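Glutathione peroxidase-like peroxiredoxin HYR1 (Saccharomyces cerevisiae, PDB 3CMI) reduces hydroperoxides at the expense of thioredoxin and acts as a sensor that passes hydroperoxide stress on to the transcription activator YAP1. Local coordinates at residues A[10-13]-A[14-17]; A[45-48]-A[49-53]; A[52-55]-A[56-59]. One frame throughout, in Å; residues are numbered along the deposited sequence.

In the fold
All three contacts are local, between residues three or four apart, in one chain with a thioredoxin-like fold; contact 1 comes first, and contacts 2 and 3 overlap on one helix. Contact 1 lies in the N-terminal loop ahead of strand 34-41. Contacts 2 and 3 both sit on helix 47-60, the helical arm of the beta-alpha-beta unit formed with strands 34-41 and 65-72; they share Glu-52 and Leu-53, and their centres are about 10 Å apart. Contact 1 lies on the opposite side of the chain's centre, about 27 Å from contact 2 and about 24 Å from contact 3, centre to centre. Contact 2 starts the helix just after the peroxide-reactive Cys-44, and contact 3 carries it away from that site.

Contact 1: residues A[10-13]-A[14-17]; sequences SEFY and KLAP
Phe-12 and Leu-15, three residues apart, make the apolar part of this N-terminal turn: CD1 of the Phe-12 ring stands 4.1 Å from CD2 of Leu-15, and the two side chains cross at about a right angle. The methyl reaches the ring obliquely. CG of Phe-12 lies opposite its own backbone N across the CA-CB bond (chi1 -179°), which swings the ring beside its carbonyl carbon. Leu-15 also packs on backbone: its CB is 3.3 Å from Phe-12 O, and CD2 is 3.9 Å from Phe-12 CA. Both residues are buried, and both rest on Phe-27 and on Phe-117 of helix 113-121.

The polar part is backbone. Lys-14 N donates to Glu-11 O over 3.2 Å, with the hydrogen well off the straight line (140°). Leu-15 N adds a weak bond of 3.3 Å to Phe-12 O. Residues 11-13 have helical backbone angles, yet these bonds span three residues, as in a single 3-10-like turn.

On the outer side, the aliphatic run of Lys-14 lies over the backbone of Glu-11, its CB 3.3 Å from Glu-11 O and its CD 3.9 Å from Glu-11 CA. The end of the lysine leads away.

The chemistry is thus two-sided: bent and weak backbone bonds give the turn its shape, and the buried Phe-12 and Leu-15 anchor it on the protein body, together with a backbone bond between Leu-15 and Phe-27, while Glu-11 and Lys-14 are exposed and meet through carbon, CG to CD.

Contact 2: residues A[45-48]-A[49-53]; sequences GFTP and QYKEL
Gln-49 folds back over the start of its own helix to reach Phe-46, the N-cap residue. Its CB lies 3.4 Å from Phe-46 O. CG is set opposite the carbonyl carbon, and a bend at the next bond (chi2 67°) turns the chain back toward the helix start, bringing CD to 3.8 Å from the same oxygen. At the tip the amide divides: OE1 lies 3.9 Å from Pro-48 CB, while NE2 gives Phe-46 O a weak hydrogen bond of 2.9 Å, strongly bent at 121°. NE2 also sits in the plane of the Phe-46 ring at its edge, the ring and amide planes 78° apart, and approaches Phe-46 CB to 3.4 Å.

Phe-46 O gathers two further weak bonds, from the backbone N of Gln-49 and of Tyr-50. The Tyr-50 ring comes in obliquely, with Tyr-50 CD1 3.0 Å from Phe-46 O and Tyr-50 CE1 3.6 Å from Phe-46 CB. Regular helix bonding follows, with Lys-51 N binding Thr-47 O. Tyr-50 also meets Phe-135 edge to face and touches Val-40 and Ala-41 of strand 34-41.

This is the first turn of the helix that follows the redox-active cysteine loop in the thioredoxin-like fold, with the Phe-46 side chain about 6 Å from that of the sulfenic acid-forming Cys-44.

Contact 3: residues A[52-55]-A[56-59]; sequences ELEA and LYKR
Glu-54 and Lys-58, four residues apart on helix 47-60, form a salt bridge in which NZ lies 3.2 Å from OE1, weak as a hydrogen bond. Carbon accompanies charge: Lys-58 CE is 3.8 Å from Glu-54 CG, and its CG packs 3.2 Å from Glu-54 O. The glutamate bends at chi2 (63°), which turns its carboxylate forward along the helix, toward Lys-58, while the lysine stays extended until its last bond bends NZ inward. Beneath the salt bridge runs the straightest backbone bond, Lys-58 N to Glu-54 O, with a hydrogen angle of 172°. OE1 is also hydrogen-bonded by Thr-97 OG1, the stronger of its two partners, so the carboxylate ties the helix to the neighbouring loop. OE2, hydrogen-bonded outside these two turns, passes Tyr-57 CD2 at 4.1 Å, with carboxylate and ring planes 48° apart.

The helix is the connecting arm of a beta-alpha-beta unit, the crossover between strands 34-41 and 65-72. On its packed face Leu-56 touches Phe-65 of the second strand, and Tyr-57 reaches Thr-66 and Ile-67. Leu-53 is buried too, though it meets the next turn mainly through backbone: its carbonyl O takes the hydrogen bond from Tyr-57 N at 2.9 Å, and Leu-56 CB lies 3.3 Å from the same oxygen.

Contacts are sparser on the exposed side. Ala-55 O accepts from Arg-59 N at 3.0 Å. Arg-59 rests its CB against that carbonyl and carries its guanidinium group away from residues 52-55.

Contact 1: residues A[10-13]-A[14-17]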
ATOM      1  N   SER A  10     -12.131 -11.872   4.913  1.00 46.49           N
ATOM      2  CA  SER A  10     -12.264 -10.442   4.506  1.00 46.41           C
ATOM      3  C   SER A  10     -12.189 -10.280   2.989  1.00 46.23           C
ATOM      4  O   SER A  10     -11.603 -11.119   2.296  1.00 46.34           O
ATOM      5  CB  SER A  10     -11.188  -9.587   5.182  1.00 46.55           C
ATOM      6  OG  SER A  10      -9.895  -9.918   4.704  1.00 46.98           O
ATOM      7  N   GLU A  11     -12.784  -9.195   2.488  1.00 45.79           N
ATOM      8  CA  GLU A  11     -12.779  -8.864   1.060  1.00 45.43           C
ATOM      9  C   GLU A  11     -11.358  -8.580   0.569  1.00 44.49           C
ATOM     10  O   GLU A  11     -11.055  -8.744  -0.616  1.00 44.44           O
ATOM     11  CB  GLU A  11     -13.685  -7.655   0.790  1.00 45.41           C
ATOM     12  CG  GLU A  11     -14.120  -7.500  -0.669  1.00 46.61           C
ATOM     13  CD  GLU A  11     -14.888  -6.209  -0.937  1.00 46.61           C
ATOM     14  OE1 GLU A  11     -14.560  -5.526  -1.932  1.00 48.35           O
ATOM     15  OE2 GLU A  11     -15.814  -5.876  -0.162  1.00 47.77           O
ATOM     16  N   PHE A  12     -10.499  -8.159   1.496  1.00 43.33           N
ATOM     17  CA  PHE A  12      -9.095  -7.869   1.217  1.00 42.31           C
ATOM     18  C   PHE A  12      -8.343  -9.061   0.616  1.00 41.82           C
ATOM     19  O   PHE A  12      -7.546  -8.894  -0.304  1.00 41.73           O
ATOM     20  CB  PHE A  12      -8.398  -7.399   2.501  1.00 42.14           C
ATOM     21  CG  PHE A  12      -6.946  -7.060   2.320  1.00 41.44           C
ATOM     22  CD1 PHE A  12      -6.568  -5.867   1.709  1.00 41.20           C
ATOM     23  CD2 PHE A  12      -5.956  -7.930   2.766  1.00 40.68           C
ATOM     24  CE1 PHE A  12      -5.224  -5.549   1.544  1.00 41.22           C
ATOM     25  CE2 PHE A  12      -4.612  -7.626   2.605  1.00 40.54           C
ATOM     26  CZ  PHE A  12      -4.240  -6.435   1.994  1.00 41.16           C
ATOM     27  N   TYR A  13      -8.597 -10.258   1.139  1.00 41.19           N
ATOM     28  CA  TYR A  13      -7.874 -11.448   0.698  1.00 40.74           C
ATOM     29  C   TYR A  13      -8.389 -11.987  -0.634  1.00 40.44           C
ATOM     30  O   TYR A  13      -7.750 -12.846  -1.243  1.00 40.40           O
ATOM     31  CB  TYR A  13      -7.893 -12.538   1.777  1.00 40.58           C
ATOM     32  CG  TYR A  13      -7.202 -12.143   3.069  1.00 40.67           C
ATOM     33  CD1 TYR A  13      -5.939 -11.546   3.056  1.00 40.26           C
ATOM     34  CD2 TYR A  13      -7.806 -12.378   4.302  1.00 40.54           C
ATOM     35  CE1 TYR A  13      -5.299 -11.185   4.240  1.00 40.80           C
ATOM     36  CE2 TYR A  13      -7.175 -12.022   5.492  1.00 40.83           C
ATOM     37  CZ  TYR A  13      -5.924 -11.426   5.453  1.00 40.72           C
ATOM     38  OH  TYR A  13      -5.296 -11.076   6.626  1.00 41.02           O
ATOM     39  N   LYS A  14      -9.533 -11.467  -1.075  1.00 40.23           N
ATOM     40  CA  LYS A  14     -10.123 -11.814  -2.371  1.00 40.14           C
ATOM     41  C   LYS A  14      -9.439 -11.077  -3.528  1.00 39.90           C
ATOM     42  O   LYS A  14      -9.533 -11.498  -4.682  1.00 39.94           O
ATOM     43  CB  LYS A  14     -11.623 -11.505  -2.375  1.00 40.11           C
ATOM     44  CG  LYS A  14     -12.491 -12.521  -1.644  1.00 40.35           C
ATOM     45  CD  LYS A  14     -13.819 -11.895  -1.234  1.00 40.62           C
ATOM     46  CE  LYS A  14     -14.751 -12.903  -0.578  1.00 41.01           C
ATOM     47  NZ  LYS A  14     -15.609 -13.608  -1.579  1.00 41.57           N
ATOM     48  N   LEU A  15      -8.757  -9.981  -3.202  1.00 39.48           N
ATOM     49  CA  LEU A  15      -8.050  -9.150  -4.178  1.00 39.15           C
ATOM     50  C   LEU A  15      -6.890  -9.882  -4.843  1.00 39.28           C
ATOM     51  O   LEU A  15      -6.126 -10.580  -4.178  1.00 38.89           O
ATOM     52  CB  LEU A  15      -7.515  -7.889  -3.498  1.00 38.76           C
ATOM     53  CG  LEU A  15      -8.315  -6.581  -3.414  1.00 38.52           C
ATOM     54  CD1 LEU A  15      -9.806  -6.705  -3.751  1.00 37.76           C
ATOM     55  CD2 LEU A  15      -8.099  -5.916  -2.043  1.00 36.14           C
ATOM     56  N   ALA A  16      -6.764  -9.707  -6.155  1.00 39.30           N
ATOM     57  CA  ALA A  16      -5.650 -10.276  -6.901  1.00 39.56           C
ATOM     58  C   ALA A  16      -5.223  -9.338  -8.037  1.00 39.73           C
ATOM     59  O   ALA A  16      -5.562  -9.574  -9.205  1.00 39.78           O
ATOM     60  CB  ALA A  16      -6.012 -11.673  -7.441  1.00 39.25           C
ATOM     61  N   PRO A  17      -4.477  -8.266  -7.698  1.00 39.75           N
ATOM     62  CA  PRO A  17      -3.966  -7.358  -8.723  1.00 39.69           C
ATOM     63  C   PRO A  17      -2.884  -8.020  -9.573  1.00 39.66           C
ATOM     64  O   PRO A  17      -2.239  -8.975  -9.126  1.00 39.62           O
ATOM     65  CB  PRO A  17      -3.354  -6.223  -7.904  1.00 39.71           C
ATOM     66  CG  PRO A  17      -2.945  -6.878  -6.621  1.00 39.90           C
ATOM     67  CD  PRO A  17      -4.058  -7.847  -6.346  1.00 39.83           C
TER

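Contact 2: residues A[45-48]-A[49-53]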
ATOM      1  N   GLY A  45      12.641  10.367 -10.062  1.00 38.55           N
ATOM      2  CA  GLY A  45      12.922  11.586  -9.306  1.00 38.66           C
ATOM      3  C   GLY A  45      12.335  11.620  -7.909  1.00 38.66           C
ATOM      4  O   GLY A  45      12.143  12.697  -7.338  1.00 38.66           O
ATOM      5  N   PHE A  46      12.060  10.443  -7.353  1.00 38.69           N
ATOM      6  CA  PHE A  46      11.490  10.336  -6.012  1.00 38.77           C
ATOM      7  C   PHE A  46      12.293   9.397  -5.101  1.00 38.83           C
ATOM      8  O   PHE A  46      11.736   8.754  -4.207  1.00 38.90           O
ATOM      9  CB  PHE A  46      10.017   9.909  -6.089  1.00 38.73           C
ATOM     10  CG  PHE A  46       9.124  10.927  -6.739  1.00 38.60           C
ATOM     11  CD1 PHE A  46       8.599  11.984  -6.001  1.00 38.60           C
ATOM     12  CD2 PHE A  46       8.809  10.835  -8.091  1.00 38.54           C
ATOM     13  CE1 PHE A  46       7.776  12.933  -6.601  1.00 38.63           C
ATOM     14  CE2 PHE A  46       7.983  11.778  -8.700  1.00 38.64           C
ATOM     15  CZ  PHE A  46       7.466  12.829  -7.954  1.00 38.62           C
ATOM     16  N   THR A  47      13.610   9.362  -5.316  1.00 38.90           N
ATOM     17  CA  THR A  47      14.525   8.449  -4.614  1.00 38.88           C
ATOM     18  C   THR A  47      14.408   8.432  -3.074  1.00 38.87           C
ATOM     19  O   THR A  47      14.396   7.348  -2.485  1.00 38.85           O
ATOM     20  CB  THR A  47      16.004   8.685  -5.032  1.00 38.91           C
ATOM     21  OG1 THR A  47      16.064   9.053  -6.415  1.00 39.02           O
ATOM     22  CG2 THR A  47      16.837   7.427  -4.809  1.00 38.89           C
ATOM     23  N   PRO A  48      14.335   9.615  -2.418  1.00 38.88           N
ATOM     24  CA  PRO A  48      14.193   9.607  -0.952  1.00 38.89           C
ATOM     25  C   PRO A  48      12.989   8.807  -0.443  1.00 38.88           C
ATOM     26  O   PRO A  48      13.068   8.189   0.617  1.00 38.93           O
ATOM     27  CB  PRO A  48      14.022  11.090  -0.608  1.00 38.85           C
ATOM     28  CG  PRO A  48      14.696  11.808  -1.714  1.00 38.90           C
ATOM     29  CD  PRO A  48      14.408  10.994  -2.938  1.00 38.87           C
ATOM     30  N   GLN A  49      11.897   8.817  -1.202  1.00 38.90           N
ATOM     31  CA  GLN A  49      10.671   8.117  -0.822  1.00 38.88           C
ATOM     32  C   GLN A  49      10.829   6.596  -0.878  1.00 38.87           C
ATOM     33  O   GLN A  49      10.385   5.888   0.029  1.00 38.82           O
ATOM     34  CB  GLN A  49       9.498   8.574  -1.693  1.00 38.92           C
ATOM     35  CG  GLN A  49       8.981   9.980  -1.376  1.00 39.04           C
ATOM     36  CD  GLN A  49       9.982  11.086  -1.701  1.00 39.26           C
ATOM     37  OE1 GLN A  49      10.262  11.951  -0.865  1.00 39.45           O
ATOM     38  NE2 GLN A  49      10.528  11.056  -2.913  1.00 39.24           N
ATOM     39  N   TYR A  50      11.471   6.107  -1.938  1.00 38.79           N
ATOM     40  CA  TYR A  50      11.723   4.678  -2.109  1.00 38.84           C
ATOM     41  C   TYR A  50      12.741   4.144  -1.104  1.00 38.81           C
ATOM     42  O   TYR A  50      12.637   3.002  -0.655  1.00 38.81           O
ATOM     43  CB  TYR A  50      12.182   4.377  -3.538  1.00 39.10           C
ATOM     44  CG  TYR A  50      11.174   4.774  -4.592  1.00 39.29           C
ATOM     45  CD1 TYR A  50      11.327   5.952  -5.316  1.00 39.61           C
ATOM     46  CD2 TYR A  50      10.064   3.975  -4.859  1.00 39.29           C
ATOM     47  CE1 TYR A  50      10.401   6.331  -6.279  1.00 39.77           C
ATOM     48  CE2 TYR A  50       9.133   4.345  -5.824  1.00 39.64           C
ATOM     49  CZ  TYR A  50       9.308   5.525  -6.529  1.00 39.54           C
ATOM     50  OH  TYR A  50       8.397   5.903  -7.485  1.00 39.65           O
ATOM     51  N   LYS A  51      13.724   4.973  -0.758  1.00 38.66           N
ATOM     52  CA  LYS A  51      14.723   4.603   0.239  1.00 38.59           C
ATOM     53  C   LYS A  51      14.086   4.373   1.611  1.00 38.48           C
ATOM     54  O   LYS A  51      14.408   3.394   2.286  1.00 38.52           O
ATOM     55  CB  LYS A  51      15.832   5.655   0.326  1.00 38.64           C
ATOM     56  CG  LYS A  51      16.878   5.558  -0.777  1.00 38.63           C
ATOM     57  CD  LYS A  51      18.147   6.311  -0.399  1.00 38.57           C
ATOM     58  CE  LYS A  51      19.171   6.260  -1.523  1.00 38.89           C
ATOM     59  NZ  LYS A  51      20.497   6.805  -1.111  1.00 38.79           N
ATOM     60  N   GLU A  52      13.181   5.269   2.007  1.00 38.27           N
ATOM     61  CA  GLU A  52      12.479   5.153   3.286  1.00 38.10           C
ATOM     62  C   GLU A  52      11.574   3.918   3.348  1.00 38.05           C
ATOM     63  O   GLU A  52      11.511   3.245   4.377  1.00 38.30           O
ATOM     64  CB  GLU A  52      11.687   6.427   3.613  1.00 38.11           C
ATOM     65  CG  GLU A  52      12.537   7.562   4.182  1.00 38.11           C
ATOM     66  CD  GLU A  52      11.754   8.517   5.084  1.00 38.67           C
ATOM     67  OE1 GLU A  52      11.984   9.746   4.996  1.00 38.60           O
ATOM     68  OE2 GLU A  52      10.921   8.046   5.892  1.00 38.07           O
ATOM     69  N   LEU A  53      10.882   3.627   2.245  1.00 37.75           N
ATOM     70  CA  LEU A  53      10.028   2.444   2.150  1.00 37.35           C
ATOM     71  C   LEU A  53      10.846   1.165   2.243  1.00 37.40           C
ATOM     72  O   LEU A  53      10.483   0.244   2.978  1.00 37.50           O
ATOM     73  CB  LEU A  53       9.223   2.455   0.847  1.00 37.39           C
ATOM     74  CG  LEU A  53       8.096   3.483   0.731  1.00 36.68           C
ATOM     75  CD1 LEU A  53       7.686   3.637  -0.721  1.00 36.08           C
ATOM     76  CD2 LEU A  53       6.903   3.111   1.611  1.00 35.26           C
TER

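Contact 3: residues A[52-55]-A[56-59]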
ATOM      1  N   GLU A  52      13.181   5.269   2.007  1.00 38.27           N
ATOM      2  CA  GLU A  52      12.479   5.153   3.286  1.00 38.10           C
ATOM      3  C   GLU A  52      11.574   3.918   3.348  1.00 38.05           C
ATOM      4  O   GLU A  52      11.511   3.245   4.377  1.00 38.30           O
ATOM      5  CB  GLU A  52      11.687   6.427   3.613  1.00 38.11           C
ATOM      6  CG  GLU A  52      12.537   7.562   4.182  1.00 38.11           C
ATOM      7  CD  GLU A  52      11.754   8.517   5.084  1.00 38.67           C
ATOM      8  OE1 GLU A  52      11.984   9.746   4.996  1.00 38.60           O
ATOM      9  OE2 GLU A  52      10.921   8.046   5.892  1.00 38.07           O
ATOM     10  N   LEU A  53      10.882   3.627   2.245  1.00 37.75           N
ATOM     11  CA  LEU A  53      10.028   2.444   2.150  1.00 37.35           C
ATOM     12  C   LEU A  53      10.846   1.165   2.243  1.00 37.40           C
ATOM     13  O   LEU A  53      10.483   0.244   2.978  1.00 37.50           O
ATOM     14  CB  LEU A  53       9.223   2.455   0.847  1.00 37.39           C
ATOM     15  CG  LEU A  53       8.096   3.483   0.731  1.00 36.68           C
ATOM     16  CD1 LEU A  53       7.686   3.637  -0.721  1.00 36.08           C
ATOM     17  CD2 LEU A  53       6.903   3.111   1.611  1.00 35.26           C
ATOM     18  N   GLU A  54      11.948   1.120   1.497  1.00 37.31           N
ATOM     19  CA  GLU A  54      12.865  -0.019   1.502  1.00 37.04           C
ATOM     20  C   GLU A  54      13.446  -0.271   2.895  1.00 37.12           C
ATOM     21  O   GLU A  54      13.574  -1.424   3.316  1.00 37.09           O
ATOM     22  CB  GLU A  54      13.978   0.186   0.468  1.00 36.93           C
ATOM     23  CG  GLU A  54      14.972  -0.982   0.312  1.00 36.78           C
ATOM     24  CD  GLU A  54      14.340  -2.281  -0.184  1.00 36.67           C
ATOM     25  OE1 GLU A  54      15.041  -3.309  -0.161  1.00 37.52           O
ATOM     26  OE2 GLU A  54      13.159  -2.291  -0.593  1.00 35.99           O
ATOM     27  N   ALA A  55      13.775   0.808   3.609  1.00 37.00           N
ATOM     28  CA  ALA A  55      14.279   0.715   4.975  1.00 37.03           C
ATOM     29  C   ALA A  55      13.232   0.102   5.908  1.00 37.11           C
ATOM     30  O   ALA A  55      13.557  -0.739   6.741  1.00 37.27           O
ATOM     31  CB  ALA A  55      14.732   2.090   5.488  1.00 36.90           C
ATOM     32  N   LEU A  56      11.979   0.524   5.754  1.00 37.21           N
ATOM     33  CA  LEU A  56      10.864  -0.032   6.519  1.00 37.00           C
ATOM     34  C   LEU A  56      10.728  -1.528   6.250  1.00 37.10           C
ATOM     35  O   LEU A  56      10.616  -2.332   7.181  1.00 37.25           O
ATOM     36  CB  LEU A  56       9.564   0.686   6.141  1.00 36.97           C
ATOM     37  CG  LEU A  56       8.358   0.617   7.082  1.00 37.00           C
ATOM     38  CD1 LEU A  56       8.626   1.386   8.378  1.00 35.92           C
ATOM     39  CD2 LEU A  56       7.125   1.165   6.371  1.00 36.52           C
ATOM     40  N   TYR A  57      10.766  -1.889   4.970  1.00 36.99           N
ATOM     41  CA  TYR A  57      10.638  -3.275   4.539  1.00 36.93           C
ATOM     42  C   TYR A  57      11.772  -4.136   5.076  1.00 36.82           C
ATOM     43  O   TYR A  57      11.523  -5.189   5.660  1.00 36.83           O
ATOM     44  CB  TYR A  57      10.576  -3.353   3.010  1.00 36.80           C
ATOM     45  CG  TYR A  57      10.434  -4.752   2.448  1.00 37.41           C
ATOM     46  CD1 TYR A  57       9.302  -5.528   2.719  1.00 37.49           C
ATOM     47  CD2 TYR A  57      11.419  -5.290   1.617  1.00 37.31           C
ATOM     48  CE1 TYR A  57       9.164  -6.809   2.188  1.00 36.04           C
ATOM     49  CE2 TYR A  57      11.292  -6.571   1.090  1.00 36.65           C
ATOM     50  CZ  TYR A  57      10.166  -7.324   1.381  1.00 36.77           C
ATOM     51  OH  TYR A  57      10.037  -8.591   0.853  1.00 37.13           O
ATOM     52  N   LYS A  58      13.010  -3.688   4.879  1.00 36.69           N
ATOM     53  CA  LYS A  58      14.184  -4.396   5.397  1.00 36.72           C
ATOM     54  C   LYS A  58      14.083  -4.612   6.908  1.00 36.30           C
ATOM     55  O   LYS A  58      14.374  -5.697   7.418  1.00 36.16           O
ATOM     56  CB  LYS A  58      15.468  -3.629   5.069  1.00 36.93           C
ATOM     57  CG  LYS A  58      15.831  -3.625   3.595  1.00 38.39           C
ATOM     58  CD  LYS A  58      17.255  -3.128   3.394  1.00 40.73           C
ATOM     59  CE  LYS A  58      17.652  -3.147   1.923  1.00 42.39           C
ATOM     60  NZ  LYS A  58      17.604  -4.516   1.318  1.00 43.99           N
ATOM     61  N   ARG A  59      13.646  -3.580   7.618  1.00 35.93           N
ATOM     62  CA  ARG A  59      13.589  -3.631   9.073  1.00 35.93           C
ATOM     63  C   ARG A  59      12.610  -4.683   9.612  1.00 35.59           C
ATOM     64  O   ARG A  59      12.951  -5.456  10.518  1.00 35.25           O
ATOM     65  CB  ARG A  59      13.274  -2.245   9.644  1.00 35.71           C
ATOM     66  CG  ARG A  59      12.944  -2.280  11.108  1.00 36.67           C
ATOM     67  CD  ARG A  59      13.277  -0.996  11.825  1.00 35.71           C
ATOM     68  NE  ARG A  59      13.774  -1.391  13.129  1.00 38.68           N
ATOM     69  CZ  ARG A  59      15.017  -1.228  13.557  1.00 36.94           C
ATOM     70  NH1 ARG A  59      15.925  -0.603  12.824  1.00 36.56           N
ATOM     71  NH2 ARG A  59      15.331  -1.659  14.764  1.00 40.72           N
TER